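Local coordinates for putative hemin transport system, substrate-binding protein (Burkholderia cenocepacia J2315, PDB 5GIZ) that binds heme in the periplasm and probably hands it to a membrane transporter as the substrate-binding component of a bacterial heme-uptake system, at residues Phe128-Arg142 with Gly252-Arg264. Sequence-based numbering, arbitrary orientation.
Sequences FDRDWQAARDAVAAR and GPRLPLAVTTLHR. With SO4 (sulfate ion), chain C.
P256 lays its CG over one face of the F128 ring, 4.0 Å above the plane, while the carbonyl oxygens of G252 and P253 lie at that ring's edge, where the aromatic C-H groups carry slight positive charge. The W132 indole presents its edge to P256 CA and V259 CG2, and one of its faces carries R136 CG. W132 CZ2 lies against one face of the R136 guanidinium, offset toward its rim, and NH2 gives a nearly straight hydrogen bond to O3 of a sulfate ion, probably from the crystallisation liquor (3.1 Å). On H263, V139 CA sits over a ring face, a CH-pi contact 3.8 Å from the centroid.

With CG anti to the backbone N (chi1 174°), the H263 ring extends toward the other helix, and NE2 donates to R142 O at 2.7 Å, the acceptor lying in the ring plane. Histidine thus supplies both a flat surface for V139 and a donor for the main-chain carbonyl of R142. Between the aromatic groups P256 is a compact knob in the hole formed by F128, D131, W132 and A135; in the first turn of its helix, proline costs no backbone hydrogen bond. Small A135 allows close approach, its CB 3.4 Å from T260 OG1, a hydroxyl bonded back to P256 O.

The segments 128-141 and 255-264 run nearly parallel, their axes 14° apart and 8.5 Å at closest approach. F128 also packs on helix 101-114, whereas L255 and V259 reach M175 of helix 171-178. Helix 118-141 is the long inter-lobe helix characteristic of this binding-protein class, and helix 255-269 packs alongside it.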
loop_
_atom_site.group_PDB
_atom_site.type_symbol
_atom_site.label_atom_id
_atom_site.label_comp_id
_atom_site.label_asym_id
_atom_site.label_seq_id
_atom_site.Cartn_x
_atom_site.Cartn_y
_atom_site.Cartn_z
ATOM N N PHE A 128 15.883 -6.896 1.450
ATOM C CA PHE A 128 14.482 -7.103 1.652
ATOM C C PHE A 128 14.213 -8.485 2.255
ATOM O O PHE A 128 13.479 -8.617 3.247
ATOM C CB PHE A 128 13.736 -6.918 0.331
ATOM C CG PHE A 128 12.292 -7.159 0.438
ATOM C CD1 PHE A 128 11.778 -8.431 0.286
ATOM C CD2 PHE A 128 11.400 -6.113 0.660
ATOM C CE1 PHE A 128 10.435 -8.687 0.329
ATOM C CE2 PHE A 128 10.056 -6.356 0.714
ATOM C CZ PHE A 128 9.548 -7.639 0.546
ATOM N N ASP A 129 14.822 -9.517 1.674
ATOM C CA ASP A 129 14.603 -10.887 2.143
ATOM C C ASP A 129 15.094 -11.131 3.555
ATOM O O ASP A 129 14.432 -11.788 4.331
ATOM C CB ASP A 129 15.267 -11.901 1.209
ATOM C CG ASP A 129 14.531 -12.086 -0.108
ATOM O OD1 ASP A 129 13.387 -11.590 -0.272
ATOM O OD2 ASP A 129 15.070 -12.776 -1.037
ATOM N N ARG A 130 16.222 -10.496 3.921
ATOM C CA ARG A 130 16.739 -10.575 5.281
ATOM C C ARG A 130 15.766 -9.878 6.222
ATOM O O ARG A 130 15.419 -10.401 7.284
ATOM C CB ARG A 130 18.144 -9.948 5.315
ATOM C CG ARG A 130 18.852 -9.993 6.639
ATOM C CD ARG A 130 20.308 -9.593 6.429
ATOM N NE ARG A 130 20.504 -8.217 5.917
ATOM C CZ ARG A 130 21.083 -7.865 4.756
ATOM N NH1 ARG A 130 21.561 -8.769 3.888
ATOM N NH2 ARG A 130 21.203 -6.560 4.455
ATOM N N ASP A 131 15.342 -8.691 5.841
ATOM C CA ASP A 131 14.401 -7.984 6.683
ATOM C C ASP A 131 13.067 -8.719 6.818
ATOM O O ASP A 131 12.418 -8.718 7.889
ATOM C CB ASP A 131 14.160 -6.578 6.162
ATOM C CG ASP A 131 15.377 -5.681 6.290
ATOM O OD1 ASP A 131 16.320 -5.973 7.026
ATOM O OD2 ASP A 131 15.392 -4.642 5.661
ATOM N N TRP A 132 12.624 -9.320 5.719
ATOM C CA TRP A 132 11.387 -10.081 5.765
ATOM C C TRP A 132 11.465 -11.260 6.752
ATOM O O TRP A 132 10.544 -11.507 7.514
ATOM C CB TRP A 132 11.023 -10.544 4.394
ATOM C CG TRP A 132 9.706 -11.277 4.362
ATOM C CD1 TRP A 132 9.522 -12.536 3.956
ATOM C CD2 TRP A 132 8.412 -10.781 4.740
ATOM N NE1 TRP A 132 8.207 -12.881 4.068
ATOM C CE2 TRP A 132 7.502 -11.832 4.568
ATOM C CE3 TRP A 132 7.956 -9.570 5.241
ATOM C CZ2 TRP A 132 6.144 -11.704 4.799
ATOM C CZ3 TRP A 132 6.598 -9.451 5.528
ATOM C CH2 TRP A 132 5.703 -10.507 5.268
ATOM N N GLN A 133 12.548 -12.016 6.710
ATOM C CA GLN A 133 12.692 -13.092 7.653
ATOM C C GLN A 133 12.658 -12.603 9.110
ATOM O O GLN A 133 12.018 -13.207 9.961
ATOM C CB GLN A 133 13.981 -13.891 7.388
ATOM C CG GLN A 133 14.130 -15.065 8.341
ATOM C CD GLN A 133 13.048 -16.108 8.138
ATOM O OE1 GLN A 133 12.938 -16.677 7.049
ATOM N NE2 GLN A 133 12.232 -16.362 9.191
ATOM N N ALA A 134 13.306 -11.491 9.379
ATOM C CA ALA A 134 13.276 -10.866 10.710
ATOM C C ALA A 134 11.869 -10.477 11.093
ATOM O O ALA A 134 11.471 -10.653 12.217
ATOM C CB ALA A 134 14.238 -9.685 10.746
ATOM N N ALA A 135 11.102 -9.912 10.178
ATOM C CA ALA A 135 9.722 -9.528 10.453
ATOM C C ALA A 135 8.872 -10.782 10.751
ATOM O O ALA A 135 8.104 -10.823 11.712
ATOM C CB ALA A 135 9.181 -8.749 9.263
ATOM N N ARG A 136 9.042 -11.834 9.962
ATOM C CA ARG A 136 8.358 -13.104 10.213
ATOM C C ARG A 136 8.669 -13.590 11.630
ATOM O O ARG A 136 7.768 -13.990 12.344
ATOM C CB ARG A 136 8.825 -14.168 9.248
ATOM C CG ARG A 136 8.309 -14.028 7.860
ATOM C CD ARG A 136 6.827 -14.203 7.739
ATOM N NE ARG A 136 6.471 -14.726 6.414
ATOM C CZ ARG A 136 5.218 -14.999 6.023
ATOM N NH1 ARG A 136 4.201 -14.784 6.881
ATOM N NH2 ARG A 136 5.001 -15.493 4.795
ATOM N N ASP A 137 9.952 -13.544 12.001
ATOM C CA ASP A 137 10.407 -13.921 13.344
ATOM C C ASP A 137 9.783 -13.083 14.439
ATOM O O ASP A 137 9.365 -13.631 15.464
ATOM C CB ASP A 137 11.945 -13.825 13.482
ATOM C CG ASP A 137 12.684 -14.888 12.681
ATOM O OD1 ASP A 137 12.021 -15.836 12.150
ATOM O OD2 ASP A 137 13.945 -14.765 12.588
ATOM N N ALA A 138 9.707 -11.782 14.218
ATOM C CA ALA A 138 9.119 -10.869 15.212
ATOM C C ALA A 138 7.627 -11.199 15.443
ATOM O O ALA A 138 7.124 -11.256 16.570
ATOM C CB ALA A 138 9.290 -9.431 14.763
ATOM N N VAL A 139 6.902 -11.443 14.366
ATOM C CA VAL A 139 5.470 -11.764 14.441
ATOM C C VAL A 139 5.243 -13.111 15.121
ATOM O O VAL A 139 4.401 -13.235 16.030
ATOM C CB VAL A 139 4.827 -11.723 13.047
ATOM C CG1 VAL A 139 3.396 -12.234 13.068
ATOM C CG2 VAL A 139 4.850 -10.303 12.538
ATOM N N ALA A 140 6.059 -14.091 14.746
ATOM C CA ALA A 140 5.929 -15.443 15.262
ATOM C C ALA A 140 6.225 -15.522 16.774
ATOM O O ALA A 140 5.704 -16.416 17.414
ATOM C CB ALA A 140 6.817 -16.398 14.484
ATOM N N ALA A 141 6.981 -14.556 17.302
ATOM C CA ALA A 141 7.445 -14.593 18.692
ATOM C C ALA A 141 6.244 -14.509 19.630
ATOM O O ALA A 141 6.191 -15.177 20.673
ATOM C CB ALA A 141 8.408 -13.458 18.955
ATOM N N ARG A 142 5.273 -13.684 19.265
ATOM C CA ARG A 142 4.127 -13.507 20.106
ATOM C C ARG A 142 2.922 -12.966 19.331
ATOM O O ARG A 142 3.006 -11.950 18.635
ATOM C CB ARG A 142 4.505 -12.570 21.239
ATOM C CG ARG A 142 3.625 -12.666 22.440
ATOM C CD ARG A 142 4.123 -11.739 23.538
ATOM N NE ARG A 142 5.474 -12.076 24.025
ATOM C CZ ARG A 142 5.752 -12.882 25.048
ATOM N NH1 ARG A 142 4.786 -13.490 25.738
ATOM N NH2 ARG A 142 7.018 -13.083 25.387
ATOM N N GLY A 252 5.271 -2.489 -0.899
ATOM C CA GLY A 252 6.533 -2.123 -1.459
ATOM C C GLY A 252 7.746 -2.532 -0.631
ATOM O O GLY A 252 7.655 -3.426 0.233
ATOM N N PRO A 253 8.898 -1.896 -0.866
ATOM C CA PRO A 253 10.121 -2.368 -0.232
ATOM C C PRO A 253 10.138 -2.226 1.276
ATOM O O PRO A 253 11.041 -2.712 1.928
ATOM C CB PRO A 253 11.237 -1.577 -0.927
ATOM C CG PRO A 253 10.538 -0.401 -1.488
ATOM C CD PRO A 253 9.154 -0.804 -1.822
ATOM N N ARG A 254 9.192 -1.474 1.839
ATOM C CA ARG A 254 9.081 -1.369 3.308
ATOM C C ARG A 254 8.169 -2.382 3.933
ATOM O O ARG A 254 7.866 -2.318 5.114
ATOM C CB ARG A 254 8.614 0.046 3.725
ATOM C CG ARG A 254 9.587 1.167 3.401
ATOM C CD ARG A 254 9.119 2.540 3.907
ATOM N NE ARG A 254 7.936 2.997 3.210
ATOM C CZ ARG A 254 7.097 3.966 3.649
ATOM N NH1 ARG A 254 7.253 4.499 4.858
ATOM N NH2 ARG A 254 6.072 4.348 2.907
ATOM N N LEU A 255 7.757 -3.380 3.146
ATOM C CA LEU A 255 6.817 -4.372 3.664
ATOM C C LEU A 255 7.274 -4.963 5.028
ATOM O O LEU A 255 6.488 -5.088 5.930
ATOM C CB LEU A 255 6.557 -5.496 2.648
ATOM C CG LEU A 255 5.522 -6.518 3.106
ATOM C CD1 LEU A 255 4.109 -6.004 3.177
ATOM C CD2 LEU A 255 5.562 -7.721 2.186
ATOM N N PRO A 256 8.539 -5.369 5.166
ATOM C CA PRO A 256 8.971 -5.967 6.435
ATOM C C PRO A 256 8.787 -5.017 7.617
ATOM O O PRO A 256 8.261 -5.437 8.653
ATOM C CB PRO A 256 10.423 -6.304 6.186
ATOM C CG PRO A 256 10.494 -6.499 4.689
ATOM C CD PRO A 256 9.625 -5.383 4.163
ATOM N N LEU A 257 9.108 -3.751 7.425
ATOM C CA LEU A 257 8.895 -2.752 8.481
ATOM C C LEU A 257 7.455 -2.469 8.715
ATOM O O LEU A 257 7.030 -2.311 9.855
ATOM C CB LEU A 257 9.629 -1.462 8.127
ATOM C CG LEU A 257 9.581 -0.344 9.172
ATOM C CD1 LEU A 257 10.235 -0.747 10.468
ATOM C CD2 LEU A 257 10.196 0.890 8.535
ATOM N N ALA A 258 6.665 -2.406 7.649
ATOM C CA ALA A 258 5.239 -2.211 7.788
ATOM C C ALA A 258 4.555 -3.330 8.587
ATOM O O ALA A 258 3.722 -3.071 9.450
ATOM C CB ALA A 258 4.586 -2.085 6.433
ATOM N N VAL A 259 4.890 -4.576 8.269
ATOM C CA VAL A 259 4.363 -5.709 9.018
ATOM C C VAL A 259 4.873 -5.677 10.492
ATOM O O VAL A 259 4.079 -5.847 11.394
ATOM C CB VAL A 259 4.725 -7.010 8.316
ATOM C CG1 VAL A 259 4.427 -8.224 9.201
ATOM C CG2 VAL A 259 3.960 -7.161 7.014
ATOM N N THR A 260 6.145 -5.382 10.735
ATOM C CA THR A 260 6.642 -5.287 12.090
ATOM C C THR A 260 5.891 -4.190 12.843
ATOM O O THR A 260 5.548 -4.348 14.023
ATOM C CB THR A 260 8.145 -4.983 12.052
ATOM O OG1 THR A 260 8.790 -6.043 11.351
ATOM C CG2 THR A 260 8.728 -4.912 13.435
ATOM N N THR A 261 5.627 -3.071 12.188
ATOM C CA THR A 261 4.987 -1.950 12.806
ATOM C C THR A 261 3.547 -2.212 13.107
ATOM O O THR A 261 3.063 -1.928 14.238
ATOM C CB THR A 261 5.090 -0.700 11.912
ATOM O OG1 THR A 261 6.494 -0.409 11.682
ATOM C CG2 THR A 261 4.449 0.544 12.539
ATOM N N LEU A 262 2.835 -2.811 12.149
ATOM C CA LEU A 262 1.462 -3.206 12.441
ATOM C C LEU A 262 1.373 -4.204 13.629
ATOM O O LEU A 262 0.548 -4.081 14.508
ATOM C CB LEU A 262 0.846 -3.830 11.206
ATOM C CG LEU A 262 -0.622 -4.252 11.396
ATOM C CD1 LEU A 262 -1.470 -3.090 11.868
ATOM C CD2 LEU A 262 -1.155 -4.835 10.099
ATOM N N HIS A 263 2.258 -5.189 13.634
ATOM C CA HIS A 263 2.275 -6.178 14.710
ATOM C C HIS A 263 2.588 -5.485 16.074
ATOM O O HIS A 263 1.936 -5.767 17.066
ATOM C CB HIS A 263 3.340 -7.248 14.424
ATOM C CG HIS A 263 3.544 -8.223 15.523
ATOM N ND1 HIS A 263 4.580 -8.083 16.412
ATOM C CD2 HIS A 263 2.893 -9.361 15.861
ATOM C CE1 HIS A 263 4.540 -9.082 17.281
ATOM N NE2 HIS A 263 3.570 -9.903 16.931
ATOM N N ARG A 264 3.511 -4.527 16.089
ATOM C CA ARG A 264 3.818 -3.810 17.326
ATOM C C ARG A 264 2.582 -3.064 17.783
ATOM O O ARG A 264 2.223 -3.105 18.955
ATOM C CB ARG A 264 4.942 -2.759 17.137
ATOM C CG ARG A 264 5.278 -1.914 18.341
ATOM C CD ARG A 264 6.136 -0.663 18.072
ATOM N NE ARG A 264 7.473 -1.057 17.684
ATOM C CZ ARG A 264 7.982 -0.916 16.481
ATOM N NH1 ARG A 264 7.322 -0.314 15.528
ATOM N NH2 ARG A 264 9.226 -1.340 16.236
HETATM S S SO4 C . 2.125 -15.629 1.904
HETATM O O1 SO4 C . 3.092 -14.685 1.465
HETATM O O2 SO4 C . 2.124 -16.881 1.083
HETATM O O3 SO4 C . 2.289 -15.955 3.327
HETATM O O4 SO4 C . 0.772 -15.187 1.795
HETATM O O HOH W 1 13.131 -4.193 4.077
#